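PDB 3BR8: acylphosphatase from Bacillus subtilis, which catalyses the hydrolysis of acyl phosphates to a carboxylate and inorganic phosphate. Local coordinates for residues 4-9 with 70-75; 28-33 with 44-49; 10-15 with 40-45; 23-28 with 54-59. All blocks are in the same frame, centred on the assembly; numbering follows the deposited sequence.

Contact 1: residues 4-9 with 70-75; sequences YRIIVD and TDISVT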
loop_
_atom_site.group_PDB
_atom_site.type_symbol
_atom_site.label_atom_id
_atom_site.label_comp_id
_atom_site.label_asym_id
_atom_site.label_seq_id
_atom_site.Cartn_x
_atom_site.Cartn_y
_atom_site.Cartn_z
ATOM N N TYR A 4 -8.277 -1.043 -3.553
ATOM C CA TYR A 4 -7.850 -2.054 -2.590
ATOM C C TYR A 4 -7.566 -1.426 -1.236
ATOM O O TYR A 4 -6.910 -0.388 -1.145
ATOM C CB TYR A 4 -6.569 -2.761 -3.046
ATOM C CG TYR A 4 -6.680 -3.786 -4.147
ATOM C CD1 TYR A 4 -5.530 -4.337 -4.687
ATOM C CD2 TYR A 4 -7.916 -4.217 -4.638
ATOM C CE1 TYR A 4 -5.587 -5.272 -5.684
ATOM C CE2 TYR A 4 -7.987 -5.170 -5.646
ATOM C CZ TYR A 4 -6.813 -5.687 -6.165
ATOM O OH TYR A 4 -6.873 -6.625 -7.165
ATOM N N ARG A 5 -8.036 -2.102 -0.194
ATOM C CA ARG A 5 -7.614 -1.851 1.178
ATOM C C ARG A 5 -6.661 -2.965 1.582
ATOM O O ARG A 5 -7.060 -4.129 1.671
ATOM C CB ARG A 5 -8.820 -1.839 2.108
ATOM C CG ARG A 5 -9.729 -0.677 1.896
ATOM C CD ARG A 5 -10.861 -0.787 2.869
ATOM N NE ARG A 5 -11.811 0.301 2.736
ATOM C CZ ARG A 5 -12.878 0.438 3.516
ATOM N NH1 ARG A 5 -13.123 -0.452 4.475
ATOM N NH2 ARG A 5 -13.705 1.456 3.336
ATOM N N ILE A 6 -5.403 -2.608 1.818
ATOM C CA ILE A 6 -4.339 -3.566 2.099
ATOM C C ILE A 6 -3.816 -3.329 3.510
ATOM O O ILE A 6 -3.503 -2.194 3.865
ATOM C CB ILE A 6 -3.185 -3.420 1.063
ATOM C CG1 ILE A 6 -3.713 -3.552 -0.378
ATOM C CG2 ILE A 6 -2.050 -4.403 1.352
ATOM C CD1 ILE A 6 -2.787 -2.962 -1.439
ATOM N N ILE A 7 -3.746 -4.392 4.312
ATOM C CA ILE A 7 -3.106 -4.310 5.626
ATOM C C ILE A 7 -1.908 -5.250 5.617
ATOM O O ILE A 7 -2.036 -6.442 5.288
ATOM C CB ILE A 7 -4.066 -4.672 6.782
ATOM C CG1 ILE A 7 -5.261 -3.708 6.816
ATOM C CG2 ILE A 7 -3.323 -4.637 8.118
ATOM C CD1 ILE A 7 -6.362 -4.056 7.818
ATOM N N VAL A 8 -0.744 -4.695 5.951
ATOM C CA VAL A 8 0.504 -5.439 5.944
ATOM C C VAL A 8 0.977 -5.647 7.378
ATOM O O VAL A 8 0.950 -4.710 8.188
ATOM C CB VAL A 8 1.599 -4.656 5.173
ATOM C CG1 VAL A 8 2.825 -5.518 4.943
ATOM C CG2 VAL A 8 1.059 -4.130 3.831
ATOM N N ASP A 9 1.414 -6.864 7.689
ATOM C CA ASP A 9 1.988 -7.142 8.991
ATOM C C ASP A 9 3.364 -7.779 8.853
ATOM O O ASP A 9 3.727 -8.275 7.781
ATOM C CB ASP A 9 1.052 -8.037 9.817
ATOM C CG ASP A 9 1.349 -7.987 11.309
ATOM O OD1 ASP A 9 2.093 -7.099 11.782
ATOM O OD2 ASP A 9 0.821 -8.858 12.021
ATOM N N THR A 70 5.031 -10.545 6.723
ATOM C CA THR A 70 4.576 -11.872 7.153
ATOM C C THR A 70 3.124 -12.127 6.757
ATOM O O THR A 70 2.701 -13.275 6.639
ATOM C CB THR A 70 4.745 -12.086 8.672
ATOM O OG1 THR A 70 3.943 -11.137 9.386
ATOM C CG2 THR A 70 6.212 -11.958 9.088
ATOM N N ASP A 71 2.364 -11.053 6.561
ATOM C CA ASP A 71 0.987 -11.172 6.092
ATOM C C ASP A 71 0.553 -9.959 5.285
ATOM O O ASP A 71 0.958 -8.831 5.576
ATOM C CB ASP A 71 0.020 -11.373 7.259
ATOM C CG ASP A 71 -1.386 -11.692 6.790
ATOM O OD1 ASP A 71 -2.297 -10.869 7.017
ATOM O OD2 ASP A 71 -1.575 -12.754 6.170
ATOM N N ILE A 72 -0.262 -10.206 4.260
ATOM C CA ILE A 72 -0.960 -9.148 3.535
ATOM C C ILE A 72 -2.424 -9.550 3.377
ATOM O O ILE A 72 -2.735 -10.614 2.827
ATOM C CB ILE A 72 -0.333 -8.848 2.148
ATOM C CG1 ILE A 72 1.006 -8.125 2.314
ATOM C CG2 ILE A 72 -1.278 -7.999 1.296
ATOM C CD1 ILE A 72 1.604 -7.590 1.030
ATOM N N SER A 73 -3.313 -8.714 3.900
ATOM C CA SER A 73 -4.742 -8.897 3.687
ATOM C C SER A 73 -5.190 -7.830 2.712
ATOM O O SER A 73 -4.734 -6.695 2.788
ATOM C CB SER A 73 -5.514 -8.791 5.003
ATOM O OG SER A 73 -5.549 -7.461 5.480
ATOM N N VAL A 74 -6.061 -8.202 1.786
ATOM C CA VAL A 74 -6.568 -7.275 0.783
ATOM C C VAL A 74 -8.082 -7.436 0.724
ATOM O O VAL A 74 -8.577 -8.559 0.647
ATOM C CB VAL A 74 -5.988 -7.584 -0.627
ATOM C CG1 VAL A 74 -6.433 -6.525 -1.652
ATOM C CG2 VAL A 74 -4.467 -7.696 -0.599
ATOM N N THR A 75 -8.816 -6.328 0.796
ATOM C CA THR A 75 -10.244 -6.305 0.456
ATOM C C THR A 75 -10.466 -5.270 -0.647
ATOM O O THR A 75 -9.719 -4.294 -0.764
ATOM C CB THR A 75 -11.159 -5.980 1.663
ATOM O OG1 THR A 75 -10.861 -4.670 2.154
ATOM C CG2 THR A 75 -10.995 -7.006 2.787
HETATM O O HOH W 1 -7.311 -5.334 4.226
HETATM O O HOH W 2 -2.044 -8.269 7.535
HETATM O O HOH W 3 2.192 -11.098 11.292
#
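Residues 4-9 and 70-75 pair as antiparallel strands at one border of the five-stranded sheet: strand 68-77 is outermost, strand 2-9 lies next to it, and the register runs from Arg5 opposite Thr75 to Asp9 opposite Asp71. Arg5, Ile7 and Asp9 occupy the hydrogen-bonded pairs. The Arg5 N to Thr75 O bond, 2.8 Å long, is almost straight, and the Ile7-Ser73 pair is joined in both directions. At Asp9 the ladder slips. Its carbonyl O takes Thr70 N at 2.8 Å and, weakly, Asp71 N at 3.3 Å, so two residues face one and make a classic beta bulge.

On the face turned to helix 50-62, Ile6 CG2 and Ile72 CG2 touch at 3.7 Å; in both residues this methyl is anti to the backbone N, and the two side chains run alongside each other toward the helix. Val74 CG1 sits over one face of the Tyr4 ring, 4.0 Å from the centroid and displaced toward the rim, a CH-pi contact. Leu53 and Val57 of the helix also touch that ring.

The other face is more polar. Ser73 OG packs on Ile7 CB at 3.4 Å, and three waters stitch the strands: one between Arg5 O and Ser73 OG, one from Ile7 O to Asp71 OD1, one joining Thr70 OG1 and, weakly, Asp9 OD2. A sheet with both helices packed on one face is the acylphosphatase fold, an open alpha/beta sandwich of the ferredoxin-like type, with strands 68-77 and 2-9 at one edge.

Contact 2: residues 28-33 with 44-49; sequences RKLAGW and ILAEGP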
loop_
_atom_site.group_PDB
_atom_site.type_symbol
_atom_site.label_atom_id
_atom_site.label_comp_id
_atom_site.label_asym_id
_atom_site.label_seq_id
_atom_site.Cartn_x
_atom_site.Cartn_y
_atom_site.Cartn_z
ATOM N N ARG A 28 3.341 3.130 -10.260
ATOM C CA ARG A 28 2.198 2.438 -10.831
ATOM C C ARG A 28 0.968 3.328 -10.999
ATOM O O ARG A 28 -0.100 2.851 -11.365
ATOM C CB ARG A 28 1.905 1.176 -10.017
ATOM C CG ARG A 28 3.105 0.256 -9.994
ATOM C CD ARG A 28 2.900 -1.041 -9.205
ATOM N NE ARG A 28 4.220 -1.646 -9.048
ATOM C CZ ARG A 28 4.849 -2.362 -9.978
ATOM N NH1 ARG A 28 4.250 -2.707 -11.120
ATOM N NH2 ARG A 28 6.104 -2.745 -9.746
ATOM N N LYS A 29 1.146 4.627 -10.771
ATOM C CA LYS A 29 0.104 5.656 -10.950
ATOM C C LYS A 29 -1.176 5.356 -10.159
ATOM O O LYS A 29 -2.288 5.533 -10.647
ATOM C CB LYS A 29 -0.162 5.951 -12.442
ATOM C CG LYS A 29 1.103 6.390 -13.183
ATOM C CD LYS A 29 0.841 6.721 -14.660
ATOM C CE LYS A 29 2.134 7.002 -15.422
ATOM N NZ LYS A 29 1.856 7.477 -16.827
ATOM N N LEU A 30 -0.988 4.901 -8.926
ATOM C CA LEU A 30 -2.089 4.613 -8.020
ATOM C C LEU A 30 -2.315 5.786 -7.077
ATOM O O LEU A 30 -1.367 6.471 -6.688
ATOM C CB LEU A 30 -1.779 3.344 -7.222
ATOM C CG LEU A 30 -1.533 2.088 -8.054
ATOM C CD1 LEU A 30 -1.102 0.959 -7.135
ATOM C CD2 LEU A 30 -2.781 1.714 -8.828
ATOM N N ALA A 31 -3.570 6.009 -6.709
ATOM C CA ALA A 31 -3.918 7.074 -5.766
ATOM C C ALA A 31 -4.377 6.482 -4.431
ATOM O O ALA A 31 -4.866 5.357 -4.377
ATOM C CB ALA A 31 -4.990 7.961 -6.350
ATOM N N GLY A 32 -4.202 7.231 -3.352
ATOM C CA GLY A 32 -4.565 6.744 -2.031
ATOM C C GLY A 32 -3.546 7.164 -0.998
ATOM O O GLY A 32 -3.026 8.288 -1.049
ATOM N N TRP A 33 -3.239 6.269 -0.062
ATOM C CA TRP A 33 -2.320 6.606 1.019
ATOM C C TRP A 33 -1.730 5.373 1.690
ATOM O O TRP A 33 -2.216 4.250 1.518
ATOM C CB TRP A 33 -3.006 7.495 2.085
ATOM C CG TRP A 33 -4.076 6.775 2.912
ATOM C CD1 TRP A 33 -3.876 5.982 4.023
ATOM C CD2 TRP A 33 -5.488 6.805 2.696
ATOM N NE1 TRP A 33 -5.082 5.516 4.494
ATOM C CE2 TRP A 33 -6.087 6.012 3.707
ATOM C CE3 TRP A 33 -6.308 7.433 1.752
ATOM C CZ2 TRP A 33 -7.469 5.829 3.792
ATOM C CZ3 TRP A 33 -7.681 7.247 1.830
ATOM C CH2 TRP A 33 -8.249 6.451 2.847
ATOM N N ILE A 44 -2.747 0.516 3.689
ATOM C CA ILE A 44 -2.547 1.067 2.359
ATOM C C ILE A 44 -3.897 1.096 1.657
ATOM O O ILE A 44 -4.553 0.054 1.541
ATOM C CB ILE A 44 -1.593 0.190 1.506
ATOM C CG1 ILE A 44 -0.228 -0.032 2.180
ATOM C CG2 ILE A 44 -1.418 0.816 0.119
ATOM C CD1 ILE A 44 0.639 -1.097 1.491
ATOM N N LEU A 45 -4.315 2.283 1.215
ATOM C CA LEU A 45 -5.479 2.409 0.352
ATOM C C LEU A 45 -4.949 2.752 -1.030
ATOM O O LEU A 45 -4.215 3.735 -1.180
ATOM C CB LEU A 45 -6.404 3.512 0.872
ATOM C CG LEU A 45 -7.788 3.675 0.252
ATOM C CD1 LEU A 45 -7.781 4.484 -1.052
ATOM C CD2 LEU A 45 -8.478 2.332 0.112
ATOM N N ALA A 46 -5.285 1.938 -2.029
ATOM C CA ALA A 46 -4.784 2.181 -3.378
ATOM C C ALA A 46 -5.905 2.035 -4.401
ATOM O O ALA A 46 -6.669 1.067 -4.350
ATOM C CB ALA A 46 -3.641 1.236 -3.703
ATOM N N GLU A 47 -5.980 2.976 -5.336
ATOM C CA GLU A 47 -7.021 3.062 -6.356
ATOM C C GLU A 47 -6.321 3.167 -7.718
ATOM O O GLU A 47 -5.450 3.975 -7.914
ATOM C CB GLU A 47 -7.933 4.282 -6.150
ATOM C CG GLU A 47 -8.665 4.344 -4.803
ATOM C CD GLU A 47 -9.638 5.518 -4.668
ATOM O OE1 GLU A 47 -9.623 6.439 -5.517
ATOM O OE2 GLU A 47 -10.438 5.517 -3.706
ATOM N N GLY A 48 -6.790 2.385 -8.686
ATOM C CA GLY A 48 -6.241 2.470 -10.039
ATOM C C GLY A 48 -6.680 1.287 -10.883
ATOM O O GLY A 48 -7.571 0.521 -10.474
ATOM N N PRO A 49 -6.069 1.133 -12.069
ATOM C CA PRO A 49 -6.385 0.004 -12.930
ATOM C C PRO A 49 -5.934 -1.319 -12.339
ATOM O O PRO A 49 -4.965 -1.385 -11.571
ATOM C CB PRO A 49 -5.604 0.297 -14.216
ATOM C CG PRO A 49 -5.165 1.719 -14.127
ATOM C CD PRO A 49 -5.064 2.030 -12.669
#
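Ala31 O accepts the N-H of Glu47 at 2.8 Å (N to O), the shortest polar bond between residues 28-33 and 44-49, although the angle at the hydrogen is only 137°. It belongs to the antiparallel hairpin of strands 31-36 and 42-48 within the ferredoxin-like sheet. Ala31 N returns a bond to Glu47 O, and Trp33 and Leu45 form the next doubly bonded pair.

Between these pairs the chain turns a corner at Gly32, set against Ala46. Its CA comes within 3.1 Å of Leu45 O, and a CB here would run into that same oxygen. Gly48 is restricted too, because Leu30 CD2 lies 3.7 Å from its CA, where a side chain would have to go. Leu30 N, bonded to Ala25 O, helps close helix 17-27 in a Schellman motif with Lys29 at C-prime, and the Leu30 side chain reaches on to Ala52 and Phe56 of helix 50-62.

Glu47 shares a face with Ala31, Trp33 and Leu45, its CB against Ala31 O. In Trp33 the CG sits between the backbone N and the carbonyl carbon (chi1 69°), which swings the indole across Leu45, while NE1 bonds to Glu43 OE2. An alanine in place of this tryptophan is likely to leave Leu45 without its aromatic cover and the Glu43 carboxylate without that N-H donor. Leu45 CB stands 3.7 Å from the centroid of the six-membered ring, only 6° off its normal, and CG leans toward CH2 and CZ3 at the outer rim.

Contact 3: residues 10-15 with 40-45; sequences GRVQGV and GRVEIL. With PO4 (phosphate ion), chain B.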
loop_
_atom_site.group_PDB
_atom_site.type_symbol
_atom_site.label_atom_id
_atom_site.label_comp_id
_atom_site.label_asym_id
_atom_site.label_seq_id
_atom_site.Cartn_x
_atom_site.Cartn_y
_atom_site.Cartn_z
ATOM N N GLY A 10 4.109 -7.750 9.952
ATOM C CA GLY A 10 5.467 -8.280 10.014
ATOM C C GLY A 10 6.396 -7.290 10.691
ATOM O O GLY A 10 5.988 -6.561 11.600
ATOM N N ARG A 11 7.648 -7.266 10.241
ATOM C CA ARG A 11 8.587 -6.215 10.602
ATOM C C ARG A 11 8.467 -5.153 9.525
ATOM O O ARG A 11 9.211 -5.158 8.537
ATOM C CB ARG A 11 10.008 -6.765 10.659
ATOM C CG ARG A 11 11.027 -5.781 11.229
ATOM C CD ARG A 11 12.465 -6.162 10.866
ATOM N NE ARG A 11 12.780 -7.541 11.243
ATOM C CZ ARG A 11 13.152 -8.507 10.403
ATOM N NH1 ARG A 11 13.293 -8.274 9.101
ATOM N NH2 ARG A 11 13.404 -9.721 10.881
ATOM N N VAL A 12 7.507 -4.254 9.710
ATOM C CA VAL A 12 7.116 -3.337 8.641
ATOM C C VAL A 12 7.044 -1.865 9.047
ATOM O O VAL A 12 6.510 -1.045 8.294
ATOM C CB VAL A 12 5.809 -3.810 7.923
ATOM C CG1 VAL A 12 6.065 -5.117 7.170
ATOM C CG2 VAL A 12 4.647 -3.969 8.914
ATOM N N GLN A 13 7.576 -1.539 10.226
ATOM C CA GLN A 13 7.701 -0.139 10.657
ATOM C C GLN A 13 9.133 0.190 11.060
ATOM O O GLN A 13 9.877 -0.694 11.474
ATOM C CB GLN A 13 6.733 0.191 11.793
ATOM C CG GLN A 13 5.281 0.067 11.368
ATOM C CD GLN A 13 4.284 0.599 12.379
ATOM O OE1 GLN A 13 3.071 0.517 12.167
ATOM N NE2 GLN A 13 4.779 1.169 13.465
ATOM N N GLY A 14 9.516 1.457 10.925
ATOM C CA GLY A 14 10.889 1.874 11.191
ATOM C C GLY A 14 11.875 1.292 10.200
ATOM O O GLY A 14 13.062 1.162 10.510
ATOM N N VAL A 15 11.384 0.951 9.005
ATOM C CA VAL A 15 12.209 0.324 7.963
ATOM C C VAL A 15 12.049 0.998 6.598
ATOM O O VAL A 15 12.358 0.394 5.569
ATOM C CB VAL A 15 11.915 -1.205 7.814
ATOM C CG1 VAL A 15 12.463 -1.993 9.009
ATOM C CG2 VAL A 15 10.415 -1.461 7.638
ATOM N N GLY A 40 1.555 -1.706 14.912
ATOM C CA GLY A 40 2.674 -2.250 14.142
ATOM C C GLY A 40 2.382 -2.527 12.678
ATOM O O GLY A 40 3.296 -2.682 11.871
ATOM N N ARG A 41 1.105 -2.590 12.328
ATOM C CA ARG A 41 0.713 -2.865 10.952
ATOM C C ARG A 41 0.739 -1.606 10.098
ATOM O O ARG A 41 0.805 -0.487 10.615
ATOM C CB ARG A 41 -0.666 -3.503 10.916
ATOM C CG ARG A 41 -0.719 -4.856 11.609
ATOM C CD ARG A 41 -2.104 -5.451 11.528
ATOM N NE ARG A 41 -3.063 -4.631 12.261
ATOM C CZ ARG A 41 -4.375 -4.846 12.295
ATOM N NH1 ARG A 41 -4.911 -5.851 11.611
ATOM N NH2 ARG A 41 -5.154 -4.042 13.005
ATOM N N VAL A 42 0.688 -1.813 8.786
ATOM C CA VAL A 42 0.698 -0.707 7.833
ATOM C C VAL A 42 -0.569 -0.808 6.988
ATOM O O VAL A 42 -0.879 -1.876 6.442
ATOM C CB VAL A 42 1.962 -0.748 6.937
ATOM C CG1 VAL A 42 1.912 0.342 5.878
ATOM C CG2 VAL A 42 3.220 -0.597 7.792
ATOM N N GLU A 43 -1.314 0.291 6.916
ATOM C CA GLU A 43 -2.511 0.343 6.093
ATOM C C GLU A 43 -2.201 1.052 4.776
ATOM O O GLU A 43 -1.468 2.039 4.745
ATOM C CB GLU A 43 -3.684 1.001 6.847
ATOM C CG GLU A 43 -3.762 2.508 6.756
ATOM C CD GLU A 43 -5.015 3.075 7.380
ATOM O OE1 GLU A 43 -5.434 2.566 8.438
ATOM O OE2 GLU A 43 -5.565 4.048 6.827
ATOM N N ILE A 44 -2.747 0.516 3.689
ATOM C CA ILE A 44 -2.547 1.067 2.359
ATOM C C ILE A 44 -3.897 1.096 1.657
ATOM O O ILE A 44 -4.553 0.054 1.541
ATOM C CB ILE A 44 -1.593 0.190 1.506
ATOM C CG1 ILE A 44 -0.228 -0.032 2.180
ATOM C CG2 ILE A 44 -1.418 0.816 0.119
ATOM C CD1 ILE A 44 0.639 -1.097 1.491
ATOM N N LEU A 45 -4.315 2.283 1.215
ATOM C CA LEU A 45 -5.479 2.409 0.352
ATOM C C LEU A 45 -4.949 2.752 -1.030
ATOM O O LEU A 45 -4.215 3.735 -1.180
ATOM C CB LEU A 45 -6.404 3.512 0.872
ATOM C CG LEU A 45 -7.788 3.675 0.252
ATOM C CD1 LEU A 45 -7.781 4.484 -1.052
ATOM C CD2 LEU A 45 -8.478 2.332 0.112
HETATM P P PO4 B . 8.674 3.520 8.315
HETATM O O1 PO4 B . 8.679 2.042 7.930
HETATM O O2 PO4 B . 10.136 3.912 8.341
HETATM O O3 PO4 B . 8.035 3.633 9.690
HETATM O O4 PO4 B . 7.947 4.286 7.219
HETATM O O HOH W 4 5.736 -3.928 12.189
#
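Val12 and Val42 supply the apolar part of this contact between the loop 10-15 and the start of strand 42-48. Their CG2 methyls meet at 3.8 Å as the side chains pass at a slant, and Val42 CG2 also presses on Val12 O at 3.4 Å. In Val12, chi1 of -67° puts CG1 anti to the carbonyl carbon and leaves CG2 between the N and the carbonyl carbon, which carries CG2 to Gly40 O as well. Gln13 lies extended beside residues 40-41, its CG 3.4 Å from Gly40 O. Its side chain also packs on Asn36, an active-site residue.

A water supplies a polar link between the two segments. It gives its protons to Gly10 O and Gly40 O, at 2.7 and 2.8 Å, and accepts from Val12 N, so three backbone groups fix it and it pins the loop to the turn ahead of the strand.

The third kind of interaction is with a phosphate ion, probably acquired from the crystallisation liquor. Gly14 N donates to its O3 at 2.9 Å and Val15 N to its O1 at 3.1 Å, both fairly straight. Gly16 N, Phe17 N and the active-site residues Arg18, through NE, and Asn36, through ND2, complete the cradle. Gly14 has positive phi, and around it the chain curls so that consecutive amides converge on the anion.

Backbone N-H groups and an arginine gathered round a phosphate suit an enzyme that must hold the phosphoryl group of its substrate. The ion probably marks that site, and the loop that forms it is the one packed on Val42 and water-linked to Gly40.

Contact 4: residues 23-28 with 54-59; sequences MEADKR and QSFVEA
Glu24 starts the contact between helices 17-27 and 50-62, the antiparallel pair that packs on one face of the ferredoxin-like sheet; the short segment axes approach to 10.2 Å at 159°. Its CB lies at the edge of the Phe56 ring, near the ring plane. The chain then bends at chi2 (-62°) and lays the carboxylate against Ala59, OE1 to CB 3.4 Å.

Ala25 follows, with CB 3.9 Å from Phe56 CE1. In Phe56 the CG is anti to the backbone N (chi1 176°), which sends the ring between the helices and down to Ile44 and Ala46 of the sheet.

Lys27 lays its CE over one face of the Arg28 guanidinium, and Ser55 O lies over the opposite one. Arg28 itself, just past the helix end, stretches out fully from CG to NE, and its CD meets Phe56 CA at 3.6 Å. It grips Glu24 OE1 side-on in a salt bridge: NE and NH2 each stand 2.9 Å from that one oxygen, which lies close to the guanidinium plane and offers NH2 its syn lone pair. A lysine in its place would probably lose this two-pronged hold and leave the Glu24 carboxylate freer to turn beside Ala59.

The remaining nitrogen, NH1, makes a weak bond, 3.0 Å, to Ser55 OG, whose hydroxyl has its main partner in Asn51 O of its own helix.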
loop_
_atom_site.group_PDB
_atom_site.type_symbol
_atom_site.label_atom_id
_atom_site.label_comp_id
_atom_site.label_asym_id
_atom_site.label_seq_id
_atom_site.Cartn_x
_atom_site.Cartn_y
_atom_site.Cartn_z
ATOM N N MET A 23 6.708 5.068 -3.357
ATOM C CA MET A 23 7.428 5.013 -4.631
ATOM C C MET A 23 6.791 4.016 -5.569
ATOM O O MET A 23 6.655 4.293 -6.759
ATOM C CB MET A 23 8.918 4.681 -4.449
ATOM C CG MET A 23 9.743 5.703 -3.649
ATOM S SD MET A 23 9.683 7.417 -4.241
ATOM C CE MET A 23 8.400 8.122 -3.173
ATOM N N GLU A 24 6.378 2.868 -5.033
ATOM C CA GLU A 24 5.719 1.861 -5.866
ATOM C C GLU A 24 4.377 2.360 -6.368
ATOM O O GLU A 24 4.020 2.143 -7.530
ATOM C CB GLU A 24 5.542 0.557 -5.091
ATOM C CG GLU A 24 6.785 -0.297 -5.051
ATOM C CD GLU A 24 7.251 -0.771 -6.431
ATOM O OE1 GLU A 24 6.434 -1.115 -7.316
ATOM O OE2 GLU A 24 8.474 -0.844 -6.599
ATOM N N ALA A 25 3.603 2.991 -5.492
ATOM C CA ALA A 25 2.300 3.519 -5.879
ATOM C C ALA A 25 2.421 4.607 -6.951
ATOM O O ALA A 25 1.669 4.597 -7.927
ATOM C CB ALA A 25 1.585 4.058 -4.674
ATOM N N ASP A 26 3.374 5.520 -6.790
ATOM C CA ASP A 26 3.577 6.552 -7.804
ATOM C C ASP A 26 4.054 5.955 -9.127
ATOM O O ASP A 26 3.563 6.330 -10.190
ATOM C CB ASP A 26 4.555 7.616 -7.324
ATOM C CG ASP A 26 3.951 8.590 -6.313
ATOM O OD1 ASP A 26 2.710 8.693 -6.192
ATOM O OD2 ASP A 26 4.753 9.295 -5.664
ATOM N N LYS A 27 5.000 5.020 -9.061
ATOM C CA LYS A 27 5.452 4.329 -10.260
ATOM C C LYS A 27 4.256 3.747 -11.006
ATOM O O LYS A 27 4.176 3.856 -12.231
ATOM C CB LYS A 27 6.426 3.206 -9.892
ATOM C CG LYS A 27 6.716 2.239 -11.040
ATOM C CD LYS A 27 7.697 1.151 -10.645
ATOM C CE LYS A 27 7.740 0.065 -11.701
ATOM N NZ LYS A 27 8.946 -0.780 -11.515
ATOM N N ARG A 28 3.341 3.130 -10.260
ATOM C CA ARG A 28 2.198 2.438 -10.831
ATOM C C ARG A 28 0.968 3.328 -10.999
ATOM O O ARG A 28 -0.100 2.851 -11.365
ATOM C CB ARG A 28 1.905 1.176 -10.017
ATOM C CG ARG A 28 3.105 0.256 -9.994
ATOM C CD ARG A 28 2.900 -1.041 -9.205
ATOM N NE ARG A 28 4.220 -1.646 -9.048
ATOM C CZ ARG A 28 4.849 -2.362 -9.978
ATOM N NH1 ARG A 28 4.250 -2.707 -11.120
ATOM N NH2 ARG A 28 6.104 -2.745 -9.746
ATOM N N GLN A 54 -2.739 -5.149 -9.098
ATOM C CA GLN A 54 -2.257 -6.508 -8.871
ATOM C C GLN A 54 -0.740 -6.550 -8.765
ATOM O O GLN A 54 -0.193 -7.186 -7.862
ATOM C CB GLN A 54 -2.734 -7.434 -9.987
ATOM C CG GLN A 54 -2.303 -8.883 -9.793
ATOM C CD GLN A 54 -2.821 -9.812 -10.865
ATOM O OE1 GLN A 54 -2.222 -10.858 -11.134
ATOM N NE2 GLN A 54 -3.941 -9.452 -11.480
ATOM N N SER A 55 -0.053 -5.887 -9.696
ATOM C CA SER A 55 1.402 -5.835 -9.650
ATOM C C SER A 55 1.905 -5.070 -8.418
ATOM O O SER A 55 2.929 -5.442 -7.841
ATOM C CB SER A 55 1.976 -5.271 -10.959
ATOM O OG SER A 55 1.542 -3.948 -11.221
ATOM N N PHE A 56 1.177 -4.036 -7.996
ATOM C CA PHE A 56 1.499 -3.317 -6.751
ATOM C C PHE A 56 1.485 -4.236 -5.526
ATOM O O PHE A 56 2.413 -4.186 -4.709
ATOM C CB PHE A 56 0.497 -2.179 -6.590
ATOM C CG PHE A 56 0.619 -1.377 -5.312
ATOM C CD1 PHE A 56 1.690 -0.514 -5.092
ATOM C CD2 PHE A 56 -0.416 -1.396 -4.377
ATOM C CE1 PHE A 56 1.743 0.260 -3.937
ATOM C CE2 PHE A 56 -0.364 -0.617 -3.222
ATOM C CZ PHE A 56 0.713 0.219 -3.006
ATOM N N VAL A 57 0.450 -5.065 -5.393
ATOM C CA VAL A 57 0.370 -5.998 -4.270
ATOM C C VAL A 57 1.606 -6.902 -4.216
ATOM O O VAL A 57 2.179 -7.135 -3.142
ATOM C CB VAL A 57 -0.937 -6.832 -4.335
ATOM C CG1 VAL A 57 -0.903 -8.009 -3.363
ATOM C CG2 VAL A 57 -2.126 -5.947 -4.029
ATOM N N GLU A 58 2.038 -7.403 -5.373
ATOM C CA GLU A 58 3.236 -8.246 -5.405
ATOM C C GLU A 58 4.502 -7.495 -5.006
ATOM O O GLU A 58 5.351 -8.016 -4.283
ATOM C CB GLU A 58 3.404 -8.901 -6.773
ATOM C CG GLU A 58 2.328 -9.919 -7.060
ATOM C CD GLU A 58 2.157 -10.913 -5.915
ATOM O OE1 GLU A 58 3.117 -11.669 -5.635
ATOM O OE2 GLU A 58 1.063 -10.930 -5.307
ATOM N N ALA A 59 4.614 -6.250 -5.460
ATOM C CA ALA A 59 5.762 -5.416 -5.092
ATOM C C ALA A 59 5.791 -5.135 -3.595
ATOM O O ALA A 59 6.841 -5.203 -2.955
ATOM C CB ALA A 59 5.765 -4.107 -5.884
#

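Overall arrangement
From the N terminus, strand 2-9 is claimed at once by contact 1, which waits for residues 70-75 and so closes the longest loop; the other three contacts nest inside it. Contact 3 ties the phosphate-binding loop after that strand to the start of strand 42-48. Helix 17-27 then enters contact 4, whose second half comes only after strand 42-48, so contacts 3 and 4 cross along the chain. Contact 2, the hairpin, nests within contact 4 and shares Arg28 with it, and Ile44 and Leu45 with contact 3. Strand 42-48 bonds to strand 2-9, joining contacts 1, 2 and 3 in one sheet, while Phe56 links contact 4 to Ile6, Leu30 and Ile44.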